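Local coordinates for protein exodeoxyribonuclease 10 (Escherichia coli, PDB 4FZX) that degrades single- and double-stranded DNA exonucleolytically from 3' to 5', as a magnesium-dependent DEDDh-type nuclease of DNA repair, at residues L2-T7 / A20-I25; V78-S83 / I97-L102; Y112-L117 / Y141-L146. One frame throughout, in Å; residues are numbered along the deposited sequence.

Contact 1: residues L2-T7 / A20-I25; sequences LRIIDT and ASVDVI. With NA (sodium ion), chain G; NA (sodium ion), chain E.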
loop_
_atom_site.group_PDB
_atom_site.type_symbol
_atom_site.label_atom_id
_atom_site.label_comp_id
_atom_site.label_asym_id
_atom_site.label_seq_id
_atom_site.Cartn_x
_atom_site.Cartn_y
_atom_site.Cartn_z
ATOM N N LEU C 2 27.195 -19.018 7.229
ATOM C CA LEU C 2 26.670 -18.048 8.168
ATOM C C LEU C 2 27.045 -18.445 9.584
ATOM O O LEU C 2 26.952 -19.617 9.955
ATOM C CB LEU C 2 25.159 -17.967 8.012
ATOM C CG LEU C 2 24.772 -17.769 6.547
ATOM C CD1 LEU C 2 23.720 -18.779 6.114
ATOM C CD2 LEU C 2 24.288 -16.351 6.338
ATOM N N ARG C 3 27.557 -17.491 10.344
ATOM C CA ARG C 3 27.914 -17.759 11.722
ATOM C C ARG C 3 26.813 -17.280 12.669
ATOM O O ARG C 3 26.498 -16.096 12.715
ATOM C CB ARG C 3 29.240 -17.109 12.069
ATOM C CG ARG C 3 29.693 -17.360 13.478
ATOM C CD ARG C 3 31.181 -17.206 13.583
ATOM N NE ARG C 3 31.854 -18.278 12.860
ATOM C CZ ARG C 3 33.146 -18.285 12.557
ATOM N NH1 ARG C 3 33.927 -17.259 12.901
ATOM N NH2 ARG C 3 33.666 -19.335 11.928
ATOM N N ILE C 4 26.171 -18.226 13.342
ATOM C CA ILE C 4 25.132 -17.899 14.293
ATOM C C ILE C 4 25.804 -17.588 15.613
ATOM O O ILE C 4 26.702 -18.314 16.027
ATOM C CB ILE C 4 24.128 -19.080 14.481
ATOM C CG1 ILE C 4 23.275 -19.263 13.225
ATOM C CG2 ILE C 4 23.242 -18.850 15.723
ATOM C CD1 ILE C 4 24.093 -19.568 11.962
ATOM N N ILE C 5 25.414 -16.467 16.221
ATOM C CA ILE C 5 26.005 -15.981 17.471
ATOM C C ILE C 5 24.920 -15.865 18.540
ATOM O O ILE C 5 23.812 -15.403 18.263
ATOM C CB ILE C 5 26.632 -14.557 17.297
ATOM C CG1 ILE C 5 27.959 -14.631 16.561
ATOM C CG2 ILE C 5 26.905 -13.915 18.675
ATOM C CD1 ILE C 5 29.154 -14.513 17.490
ATOM N N ASP C 6 25.267 -16.215 19.776
ATOM C CA ASP C 6 24.440 -15.865 20.922
ATOM C C ASP C 6 25.288 -15.441 22.110
ATOM O O ASP C 6 26.392 -15.947 22.315
ATOM C CB ASP C 6 23.513 -17.021 21.319
ATOM C CG ASP C 6 22.533 -16.635 22.432
ATOM O OD1 ASP C 6 21.553 -15.919 22.155
ATOM O OD2 ASP C 6 22.733 -17.058 23.585
ATOM N N THR C 7 24.702 -14.578 22.934
ATOM C CA THR C 7 25.377 -13.938 24.049
ATOM C C THR C 7 24.413 -13.946 25.249
ATOM O O THR C 7 23.304 -13.467 25.149
ATOM C CB THR C 7 25.678 -12.450 23.695
ATOM O OG1 THR C 7 26.646 -12.395 22.640
ATOM C CG2 THR C 7 26.211 -11.728 24.874
ATOM N N ALA C 20 28.740 -17.759 22.326
ATOM C CA ALA C 20 28.845 -19.007 21.583
ATOM C C ALA C 20 28.490 -18.772 20.121
ATOM O O ALA C 20 27.851 -17.762 19.787
ATOM C CB ALA C 20 27.922 -20.047 22.184
ATOM N N SER C 21 28.871 -19.718 19.258
ATOM C CA SER C 21 28.443 -19.698 17.861
ATOM C C SER C 21 28.413 -21.089 17.220
ATOM O O SER C 21 29.096 -22.013 17.666
ATOM C CB SER C 21 29.323 -18.748 17.023
ATOM O OG SER C 21 30.606 -19.296 16.785
ATOM N N VAL C 22 27.622 -21.222 16.159
ATOM C CA VAL C 22 27.762 -22.334 15.238
ATOM C C VAL C 22 27.774 -21.791 13.818
ATOM O O VAL C 22 27.355 -20.649 13.569
ATOM C CB VAL C 22 26.607 -23.331 15.386
ATOM C CG1 VAL C 22 26.738 -24.109 16.688
ATOM C CG2 VAL C 22 25.263 -22.597 15.320
ATOM N N ASP C 23 28.249 -22.600 12.879
ATOM C CA ASP C 23 28.229 -22.192 11.484
ATOM C C ASP C 23 27.201 -23.021 10.752
ATOM O O ASP C 23 27.037 -24.220 11.029
ATOM C CB ASP C 23 29.623 -22.348 10.845
ATOM C CG ASP C 23 30.676 -21.446 11.490
ATOM O OD1 ASP C 23 30.306 -20.475 12.178
ATOM O OD2 ASP C 23 31.886 -21.735 11.351
ATOM N N VAL C 24 26.457 -22.373 9.866
ATOM C CA VAL C 24 25.576 -23.084 8.952
ATOM C C VAL C 24 26.199 -23.096 7.560
ATOM O O VAL C 24 26.485 -22.047 6.992
ATOM C CB VAL C 24 24.153 -22.462 8.915
ATOM C CG1 VAL C 24 23.286 -23.156 7.863
ATOM C CG2 VAL C 24 23.486 -22.555 10.302
ATOM N N ILE C 25 26.524 -24.293 7.087
ATOM C CA ILE C 25 27.150 -24.496 5.776
ATOM C C ILE C 25 26.354 -25.593 5.067
ATOM O O ILE C 25 26.272 -26.710 5.562
ATOM C CB ILE C 25 28.637 -24.980 5.916
ATOM C CG1 ILE C 25 29.405 -24.120 6.935
ATOM C CG2 ILE C 25 29.345 -24.990 4.541
ATOM C CD1 ILE C 25 30.910 -24.408 7.020
HETATM NA NA NA G . 20.021 -16.807 24.578
HETATM NA NA NA E . 20.109 -13.981 22.317
HETATM O O HOH W 1 21.895 -12.927 22.913
HETATM O O HOH W 2 18.466 -15.801 21.729
HETATM O O HOH W 3 20.089 -12.899 20.245
HETATM O O HOH W 4 18.694 -16.468 26.788
#
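The guanidinium of Arg3 and the carboxylate of Asp23 lie side by side, their planes 15° apart, with the acid at the edge of the guanidinium and nearly in its plane. Arg3 grips it side-on with two nitrogens, one to each oxygen: NE reaches Asp23 OD1 at 2.8 Å, and NH2 reaches Asp23 OD2 at 3.0 Å. Both bonds are almost straight and use the syn side of each oxygen. CG of Arg3 is trans to the backbone N (chi1 -179°), and a bend at chi3 (-68°) lays the head alongside Asp23, CG passing Ser21 CB at 3.8 Å on the way. Further bonds lock the pair, from Arg3 NH1 to Tyr71 O and from Asn31 ND2 to Asp23 OD2. An alanine here would probably leave the buried carboxylate of Asp23 without its counter-charge, held by Asn31 alone among the partners named.

Arg3 and Asp23 form a non-hydrogen-bonded pair of the antiparallel hairpin made by strands 2-9 and 16-25. Main-chain bonds close the pairs that flank it, including Ile4 N to Val22 O at 2.7 Å. The other face of the sheet is apolar at this end: Ile4 CD1 presses on Val24 CG2 at 3.5 Å, tighter than usual contact, and Ile4 CB meets Val22 CG2. Along that same face Asp6 carries the metal site. Its OD1 binds one sodium ion at 2.4 Å and its OD2 the other at 2.9 Å; Glu8, Asp139, DNA phosphate and water molecules supply further ligands. Sodium here probably occupies the places of the magnesium cofactor. The hairpin thus keeps its charges apart: on one face a paired arginine and aspartate, whose charges probably offset each other, and on the other a carboxylate committed to metal.

Contact 2: residues V78-S83 / I97-L102; sequences VAHNAS and ICTMKL. With nucleotides of chain A.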
loop_
_atom_site.group_PDB
_atom_site.type_symbol
_atom_site.label_atom_id
_atom_site.label_comp_id
_atom_site.label_asym_id
_atom_site.label_seq_id
_atom_site.Cartn_x
_atom_site.Cartn_y
_atom_site.Cartn_z
ATOM N N VAL C 78 24.715 -14.018 12.395
ATOM C CA VAL C 78 23.274 -14.201 12.491
ATOM C C VAL C 78 22.907 -14.258 13.984
ATOM O O VAL C 78 23.579 -14.927 14.774
ATOM C CB VAL C 78 22.814 -15.521 11.792
ATOM C CG1 VAL C 78 21.302 -15.686 11.886
ATOM C CG2 VAL C 78 23.265 -15.560 10.304
ATOM N N ALA C 79 21.869 -13.536 14.374
ATOM C CA ALA C 79 21.411 -13.591 15.747
ATOM C C ALA C 79 19.922 -13.372 15.790
ATOM O O ALA C 79 19.360 -12.767 14.883
ATOM C CB ALA C 79 22.139 -12.553 16.609
ATOM N N HIS C 80 19.272 -13.892 16.832
ATOM C CA HIS C 80 17.852 -13.658 17.006
ATOM C C HIS C 80 17.592 -12.354 17.746
ATOM O O HIS C 80 17.822 -12.255 18.945
ATOM C CB HIS C 80 17.178 -14.837 17.698
ATOM C CG HIS C 80 15.683 -14.807 17.598
ATOM N ND1 HIS C 80 15.013 -15.194 16.458
ATOM C CD2 HIS C 80 14.745 -14.288 18.429
ATOM C CE1 HIS C 80 13.720 -14.981 16.619
ATOM N NE2 HIS C 80 13.534 -14.407 17.795
ATOM N N ASN C 81 17.080 -11.362 17.027
ATOM C CA ASN C 81 17.170 -9.955 17.459
ATOM C C ASN C 81 18.606 -9.437 17.505
ATOM O O ASN C 81 19.130 -9.109 18.573
ATOM C CB ASN C 81 16.489 -9.715 18.806
ATOM C CG ASN C 81 16.142 -8.228 19.028
ATOM O OD1 ASN C 81 16.113 -7.441 18.081
ATOM N ND2 ASN C 81 15.879 -7.855 20.266
ATOM N N ALA C 82 19.229 -9.378 16.334
ATOM C CA ALA C 82 20.658 -9.101 16.202
ATOM C C ALA C 82 21.013 -7.693 16.697
ATOM O O ALA C 82 22.138 -7.432 17.073
ATOM C CB ALA C 82 21.083 -9.281 14.751
ATOM N N SER C 83 20.053 -6.786 16.617
ATOM C CA SER C 83 20.089 -5.493 17.314
ATOM C C SER C 83 20.733 -5.595 18.699
ATOM O O SER C 83 21.565 -4.762 19.091
ATOM C CB SER C 83 18.646 -5.005 17.482
ATOM O OG SER C 83 18.592 -3.613 17.614
ATOM N N ILE C 97 22.619 -10.516 10.249
ATOM C CA ILE C 97 21.317 -11.001 9.836
ATOM C C ILE C 97 20.479 -11.289 11.079
ATOM O O ILE C 97 20.972 -11.873 12.056
ATOM C CB ILE C 97 21.450 -12.249 8.964
ATOM C CG1 ILE C 97 21.996 -11.856 7.582
ATOM C CG2 ILE C 97 20.119 -12.966 8.832
ATOM C CD1 ILE C 97 22.575 -13.028 6.782
ATOM N N CYS C 98 19.247 -10.790 11.083
ATOM C CA CYS C 98 18.357 -10.997 12.218
ATOM C C CYS C 98 17.259 -12.011 11.896
ATOM O O CYS C 98 16.445 -11.776 11.021
ATOM C CB CYS C 98 17.734 -9.674 12.649
ATOM S SG CYS C 98 16.718 -9.835 14.124
ATOM N N THR C 99 17.247 -13.144 12.593
ATOM C CA THR C 99 16.212 -14.153 12.357
ATOM C C THR C 99 14.845 -13.732 12.872
ATOM O O THR C 99 13.819 -14.249 12.427
ATOM C CB THR C 99 16.570 -15.520 12.925
ATOM O OG1 THR C 99 17.003 -15.393 14.289
ATOM C CG2 THR C 99 17.647 -16.185 12.079
HETATM N N MSE C 100 14.823 -12.745 13.754
HETATM C CA MSE C 100 13.564 -12.209 14.240
HETATM C C MSE C 100 12.859 -11.412 13.163
HETATM O O MSE C 100 11.679 -11.618 12.889
HETATM C CB MSE C 100 13.783 -11.338 15.477
HETATM C CG MSE C 100 12.487 -10.915 16.135
HETATM SE SE MSE C 100 12.783 -9.577 17.535
HETATM C CE MSE C 100 13.380 -10.802 18.902
ATOM N N LYS C 101 13.586 -10.482 12.564
ATOM C CA LYS C 101 13.061 -9.733 11.446
ATOM C C LYS C 101 12.667 -10.689 10.339
ATOM O O LYS C 101 11.650 -10.496 9.688
ATOM C CB LYS C 101 14.095 -8.734 10.934
ATOM C CG LYS C 101 14.278 -7.536 11.847
ATOM C CD LYS C 101 15.482 -6.705 11.452
ATOM C CE LYS C 101 15.341 -5.277 11.940
ATOM N NZ LYS C 101 14.533 -4.437 10.993
ATOM N N LEU C 102 13.498 -11.695 10.090
ATOM C CA LEU C 102 13.190 -12.634 9.018
ATOM C C LEU C 102 11.885 -13.389 9.290
ATOM O O LEU C 102 11.037 -13.520 8.409
ATOM C CB LEU C 102 14.343 -13.614 8.794
ATOM C CG LEU C 102 15.658 -13.008 8.294
ATOM C CD1 LEU C 102 16.734 -14.076 8.130
ATOM C CD2 LEU C 102 15.443 -12.244 6.992
ATOM P P DG A 15 7.581 -10.971 22.908
ATOM O OP1 DG A 15 7.108 -12.301 22.499
ATOM O OP2 DG A 15 7.491 -10.582 24.332
ATOM O "O5'" DG A 15 9.103 -10.827 22.442
ATOM C "C5'" DG A 15 9.476 -11.207 21.124
ATOM C "C4'" DG A 15 10.876 -10.714 20.811
ATOM O "O4'" DG A 15 10.889 -9.269 20.667
ATOM C "C3'" DG A 15 11.914 -11.028 21.876
ATOM O "O3'" DG A 15 12.497 -12.272 21.558
ATOM C "C2'" DG A 15 12.923 -9.900 21.710
ATOM C "C1'" DG A 15 12.069 -8.732 21.228
ATOM N N9 DG A 15 11.641 -7.868 22.315
ATOM C C8 DG A 15 10.740 -8.188 23.297
ATOM N N7 DG A 15 10.515 -7.198 24.123
ATOM C C5 DG A 15 11.307 -6.163 23.643
ATOM C C6 DG A 15 11.472 -4.859 24.150
ATOM O O6 DG A 15 10.905 -4.361 25.137
ATOM N N1 DG A 15 12.381 -4.113 23.391
ATOM C C2 DG A 15 13.038 -4.599 22.264
ATOM N N2 DG A 15 13.907 -3.757 21.664
ATOM N N3 DG A 15 12.886 -5.844 21.794
ATOM C C4 DG A 15 12.006 -6.555 22.531
ATOM P P DA A 16 13.315 -13.058 22.659
ATOM O OP1 DA A 16 13.776 -14.277 21.964
ATOM O OP2 DA A 16 12.517 -13.100 23.918
ATOM O "O5'" DA A 16 14.602 -12.130 22.909
ATOM C "C5'" DA A 16 15.573 -11.948 21.899
ATOM C "C4'" DA A 16 16.745 -11.134 22.439
ATOM O "O4'" DA A 16 16.359 -9.730 22.484
ATOM C "C3'" DA A 16 17.167 -11.484 23.872
ATOM O "O3'" DA A 16 18.200 -12.501 23.861
ATOM C "C2'" DA A 16 17.680 -10.143 24.409
ATOM C "C1'" DA A 16 16.795 -9.140 23.679
ATOM N N9 DA A 16 15.646 -8.771 24.472
ATOM C C8 DA A 16 14.757 -9.598 25.077
ATOM N N7 DA A 16 13.876 -8.970 25.811
ATOM C C5 DA A 16 14.213 -7.646 25.664
ATOM C C6 DA A 16 13.669 -6.479 26.214
ATOM N N6 DA A 16 12.608 -6.472 27.025
ATOM N N1 DA A 16 14.272 -5.320 25.906
ATOM C C2 DA A 16 15.349 -5.342 25.099
ATOM N N3 DA A 16 15.962 -6.384 24.530
ATOM C C4 DA A 16 15.319 -7.510 24.862
#
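Cys98 SG is the acceptor on which the turn after strand 76-79 closes: Ala82 N donates to it at 3.4 Å across the contact. The same sulfur, set trans to its own backbone N (chi1 -176°), caps helix 99-106 by accepting from Lys101 N at 3.6 Å, so one thiol takes a backbone N-H from each segment. Cys98 N is taken up by Thr165 OG1. The strands are parallel neighbours here, joined by Ala79 N to Ile97 O at 3.0 Å and by Thr99 N to Ala79 O at 3.1 Å.

Both nitrogens of the His80 ring have partners. ND1 pairs with Thr99 OG1, which lies at the ring edge 3.0 Å away, and NE2 binds Tyr112 O, which together fix the rotation of the ring. Met100, a selenomethionine, lays CB over one ring face, 4.0 Å from the centroid in a CH-pi contact. Asn81 runs alongside Met100, and its ND2 gives a nearly straight bond of 2.9 Å to the sugar O4' of DA16 of the bound DNA, chain A. Protein packing and grip on the substrate strand are therefore shared by one short loop.

The contact closes the beta-alpha-beta unit of strand 76-79, helix 82-88 and strand 95-98. Helix 136-154 meets His80 and Thr99, helix 158-165 covers Ile97, and Val78 packs on strand 2-9.

Contact 3: residues Y112-L117 / Y141-L146; sequences YSNMAL and YITAAL. With nucleotides of chain A.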
loop_
_atom_site.group_PDB
_atom_site.type_symbol
_atom_site.label_atom_id
_atom_site.label_comp_id
_atom_site.label_asym_id
_atom_site.label_seq_id
_atom_site.Cartn_x
_atom_site.Cartn_y
_atom_site.Cartn_z
ATOM N N TYR C 112 7.325 -14.321 17.928
ATOM C CA TYR C 112 8.656 -14.161 17.357
ATOM C C TYR C 112 9.808 -14.094 18.356
ATOM O O TYR C 112 10.937 -13.710 17.995
ATOM C CB TYR C 112 8.701 -13.008 16.346
ATOM C CG TYR C 112 8.328 -11.643 16.892
ATOM C CD1 TYR C 112 7.011 -11.182 16.845
ATOM C CD2 TYR C 112 9.301 -10.780 17.375
ATOM C CE1 TYR C 112 6.668 -9.914 17.315
ATOM C CE2 TYR C 112 8.979 -9.496 17.808
ATOM C CZ TYR C 112 7.655 -9.086 17.824
ATOM O OH TYR C 112 7.346 -7.805 18.256
ATOM N N SER C 113 9.567 -14.578 19.576
ATOM C CA SER C 113 10.670 -14.945 20.447
ATOM C C SER C 113 11.357 -16.207 19.929
ATOM O O SER C 113 10.756 -16.982 19.191
ATOM C CB SER C 113 10.202 -15.143 21.888
ATOM O OG SER C 113 9.509 -16.361 22.024
ATOM N N ASN C 114 12.608 -16.411 20.331
ATOM C CA ASN C 114 13.411 -17.522 19.814
ATOM C C ASN C 114 12.748 -18.883 20.059
ATOM O O ASN C 114 12.595 -19.678 19.126
ATOM C CB ASN C 114 14.842 -17.486 20.396
ATOM C CG ASN C 114 15.859 -18.282 19.555
ATOM O OD1 ASN C 114 15.772 -18.340 18.335
ATOM N ND2 ASN C 114 16.864 -18.828 20.219
HETATM N N MSE C 115 12.331 -19.139 21.301
HETATM C CA MSE C 115 11.746 -20.440 21.636
HETATM C C MSE C 115 10.313 -20.601 21.140
HETATM O O MSE C 115 9.908 -21.701 20.746
HETATM C CB MSE C 115 11.821 -20.743 23.130
HETATM C CG MSE C 115 11.396 -22.200 23.480
HETATM SE SE MSE C 115 12.511 -23.576 22.585
HETATM C CE MSE C 115 11.511 -25.192 23.085
ATOM N N ALA C 116 9.551 -19.512 21.120
ATOM C CA ALA C 116 8.211 -19.572 20.545
ATOM C C ALA C 116 8.252 -19.989 19.066
ATOM O O ALA C 116 7.453 -20.806 18.629
ATOM C CB ALA C 116 7.503 -18.259 20.710
ATOM N N LEU C 117 9.195 -19.430 18.312
ATOM C CA LEU C 117 9.375 -19.792 16.913
ATOM C C LEU C 117 9.754 -21.266 16.813
ATOM O O LEU C 117 9.155 -22.022 16.061
ATOM C CB LEU C 117 10.493 -18.948 16.291
ATOM C CG LEU C 117 10.240 -17.766 15.351
ATOM C CD1 LEU C 117 8.812 -17.669 14.799
ATOM C CD2 LEU C 117 10.709 -16.458 15.962
ATOM N N TYR C 141 22.066 -23.397 18.645
ATOM C CA TYR C 141 21.484 -24.532 17.927
ATOM C C TYR C 141 20.019 -24.314 17.582
ATOM O O TYR C 141 19.558 -24.711 16.507
ATOM C CB TYR C 141 21.664 -25.827 18.725
ATOM C CG TYR C 141 23.010 -26.458 18.489
ATOM C CD1 TYR C 141 23.226 -27.268 17.380
ATOM C CD2 TYR C 141 24.103 -26.129 19.286
ATOM C CE1 TYR C 141 24.468 -27.817 17.118
ATOM C CE2 TYR C 141 25.363 -26.653 19.018
ATOM C CZ TYR C 141 25.529 -27.513 17.936
ATOM O OH TYR C 141 26.766 -28.050 17.657
ATOM N N ILE C 142 19.300 -23.646 18.478
ATOM C CA ILE C 142 17.904 -23.297 18.238
ATOM C C ILE C 142 17.812 -22.302 17.080
ATOM O O ILE C 142 17.068 -22.506 16.129
ATOM C CB ILE C 142 17.260 -22.652 19.495
ATOM C CG1 ILE C 142 17.295 -23.619 20.685
ATOM C CG2 ILE C 142 15.842 -22.197 19.190
ATOM C CD1 ILE C 142 16.744 -24.998 20.393
ATOM N N THR C 143 18.627 -21.259 17.144
ATOM C CA THR C 143 18.570 -20.191 16.163
ATOM C C THR C 143 19.064 -20.682 14.806
ATOM O O THR C 143 18.433 -20.420 13.787
ATOM C CB THR C 143 19.366 -18.975 16.637
ATOM O OG1 THR C 143 18.860 -18.568 17.913
ATOM C CG2 THR C 143 19.262 -17.800 15.647
ATOM N N ALA C 144 20.100 -21.514 14.816
ATOM C CA ALA C 144 20.590 -22.124 13.584
ATOM C C ALA C 144 19.506 -22.983 12.943
ATOM O O ALA C 144 19.243 -22.870 11.740
ATOM C CB ALA C 144 21.850 -22.956 13.851
ATOM N N ALA C 145 18.855 -23.826 13.744
ATOM C CA ALA C 145 17.729 -24.619 13.228
ATOM C C ALA C 145 16.644 -23.716 12.644
ATOM O O ALA C 145 16.078 -24.003 11.593
ATOM C CB ALA C 145 17.142 -25.536 14.329
ATOM N N LEU C 146 16.360 -22.615 13.328
ATOM C CA LEU C 146 15.394 -21.655 12.833
ATOM C C LEU C 146 15.839 -21.022 11.509
ATOM O O LEU C 146 15.027 -20.814 10.614
ATOM C CB LEU C 146 15.144 -20.570 13.875
ATOM C CG LEU C 146 14.308 -19.384 13.400
ATOM C CD1 LEU C 146 12.910 -19.834 12.921
ATOM C CD2 LEU C 146 14.215 -18.307 14.485
ATOM P P DG A 15 7.581 -10.971 22.908
ATOM O OP1 DG A 15 7.108 -12.301 22.499
ATOM O OP2 DG A 15 7.491 -10.582 24.332
ATOM O "O5'" DG A 15 9.103 -10.827 22.442
ATOM C "C5'" DG A 15 9.476 -11.207 21.124
ATOM C "C4'" DG A 15 10.876 -10.714 20.811
ATOM O "O4'" DG A 15 10.889 -9.269 20.667
ATOM C "C3'" DG A 15 11.914 -11.028 21.876
ATOM O "O3'" DG A 15 12.497 -12.272 21.558
ATOM C "C2'" DG A 15 12.923 -9.900 21.710
ATOM C "C1'" DG A 15 12.069 -8.732 21.228
ATOM N N9 DG A 15 11.641 -7.868 22.315
ATOM C C8 DG A 15 10.740 -8.188 23.297
ATOM N N7 DG A 15 10.515 -7.198 24.123
ATOM C C5 DG A 15 11.307 -6.163 23.643
ATOM C C6 DG A 15 11.472 -4.859 24.150
ATOM O O6 DG A 15 10.905 -4.361 25.137
ATOM N N1 DG A 15 12.381 -4.113 23.391
ATOM C C2 DG A 15 13.038 -4.599 22.264
ATOM N N2 DG A 15 13.907 -3.757 21.664
ATOM N N3 DG A 15 12.886 -5.844 21.794
ATOM C C4 DG A 15 12.006 -6.555 22.531
ATOM P P DA A 16 13.315 -13.058 22.659
ATOM O OP1 DA A 16 13.776 -14.277 21.964
ATOM O OP2 DA A 16 12.517 -13.100 23.918
ATOM O "O5'" DA A 16 14.602 -12.130 22.909
ATOM C "C5'" DA A 16 15.573 -11.948 21.899
ATOM C "C4'" DA A 16 16.745 -11.134 22.439
ATOM O "O4'" DA A 16 16.359 -9.730 22.484
ATOM C "C3'" DA A 16 17.167 -11.484 23.872
ATOM O "O3'" DA A 16 18.200 -12.501 23.861
ATOM C "C2'" DA A 16 17.680 -10.143 24.409
ATOM C "C1'" DA A 16 16.795 -9.140 23.679
ATOM N N9 DA A 16 15.646 -8.771 24.472
ATOM C C8 DA A 16 14.757 -9.598 25.077
ATOM N N7 DA A 16 13.876 -8.970 25.811
ATOM C C5 DA A 16 14.213 -7.646 25.664
ATOM C C6 DA A 16 13.669 -6.479 26.214
ATOM N N6 DA A 16 12.608 -6.472 27.025
ATOM N N1 DA A 16 14.272 -5.320 25.906
ATOM C C2 DA A 16 15.349 -5.342 25.099
ATOM N N3 DA A 16 15.962 -6.384 24.530
ATOM C C4 DA A 16 15.319 -7.510 24.862
ATOM P P DC A 14 2.561 -7.845 23.604
ATOM O OP1 DC A 14 1.641 -8.966 23.299
ATOM O OP2 DC A 14 2.771 -7.380 24.994
ATOM O "O5'" DC A 14 4.010 -8.166 22.980
ATOM C "C5'" DC A 14 4.254 -7.907 21.610
ATOM C "C4'" DC A 14 5.738 -7.923 21.292
ATOM O "O4'" DC A 14 6.207 -6.573 21.088
ATOM C "C3'" DC A 14 6.655 -8.540 22.337
ATOM O "O3'" DC A 14 6.801 -9.920 21.996
ATOM C "C2'" DC A 14 7.967 -7.803 22.104
ATOM C "C1'" DC A 14 7.565 -6.494 21.430
ATOM N N1 DC A 14 7.712 -5.315 22.304
ATOM C C2 DC A 14 8.661 -4.353 21.979
ATOM O O2 DC A 14 9.355 -4.521 20.970
ATOM N N3 DC A 14 8.785 -3.266 22.772
ATOM C C4 DC A 14 7.979 -3.120 23.827
ATOM N N4 DC A 14 8.136 -2.014 24.575
ATOM C C5 DC A 14 7.005 -4.107 24.176
ATOM C C6 DC A 14 6.907 -5.178 23.392
#
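The start of helix 114-120 forms part of the DNA-binding site, where the N-terminal end of that helix binds a phosphate while its inner side packs on helix 136-154. Asn114 carries the polar part of the contact, its side-chain amide meeting Thr143, with ND2 giving OG1 a weak, bent hydrogen bond of 3.1 Å (129° at the hydrogen). The two side chains cross at about a right angle. With CG trans to the backbone N (chi1 -160°), the amide reaches over to the other helix, where ND2 also rests 3.7 Å from Ile142 CG2. Thr143 OG1 has its stronger partner in Asp139 O, one turn back in its own helix; Asp139 is itself a ligand of the metal site. One turn along helix 114-120, Leu117 CG packs against Leu146 CD2 at 4.1 Å, and this methyl also lies near Asn114 OD1.

The backbone N of Asn114 serves the DNA instead. It donates to OP1 of DA16 of chain A at 2.9 Å, nearly straight, and the positive end of the helix dipole would be expected to strengthen this hold on the phosphate. Ser113 is the N-cap, its OG accepting from Ala116 N at 3.3 Å. Just before it, the Tyr112 ring lies beside the DNA backbone, CE2 approaching O4' of DG15 at 3.4 Å, and Arg104 makes a cation-pi contact with this ring.

His80 adjoins Asn114 and Leu117, while Thr99 of helix 99-106 adjoins Thr143 and Leu146. On another side of helix 136-154, Tyr141 and Ala144 pack on strands 16-25 and 28-36, so that this helix stands between the sheet and helix 114-120.

Overall arrangement
From the N terminus, contact 1 closes first, folding strand 16-25 back on strand 2-9 as a hairpin. Contact 2 follows in series and closes the beta-alpha-beta unit running from strand 76-79 to strand 95-98; contact 3 then brings helix 114-120 against helix 136-154. None nests in or crosses another. In space they adjoin: Arg3 and Ile5 pair with Val78, putting contacts 1 and 2 in one sheet, while Val22, Val24 and Ile4 receive Tyr141 and Ala144 of contact 3. Between contacts 2 and 3, the imidazole of His80 meets the loop before helix 114-120. Together they join sheet, helices and DNA strand around the metal site.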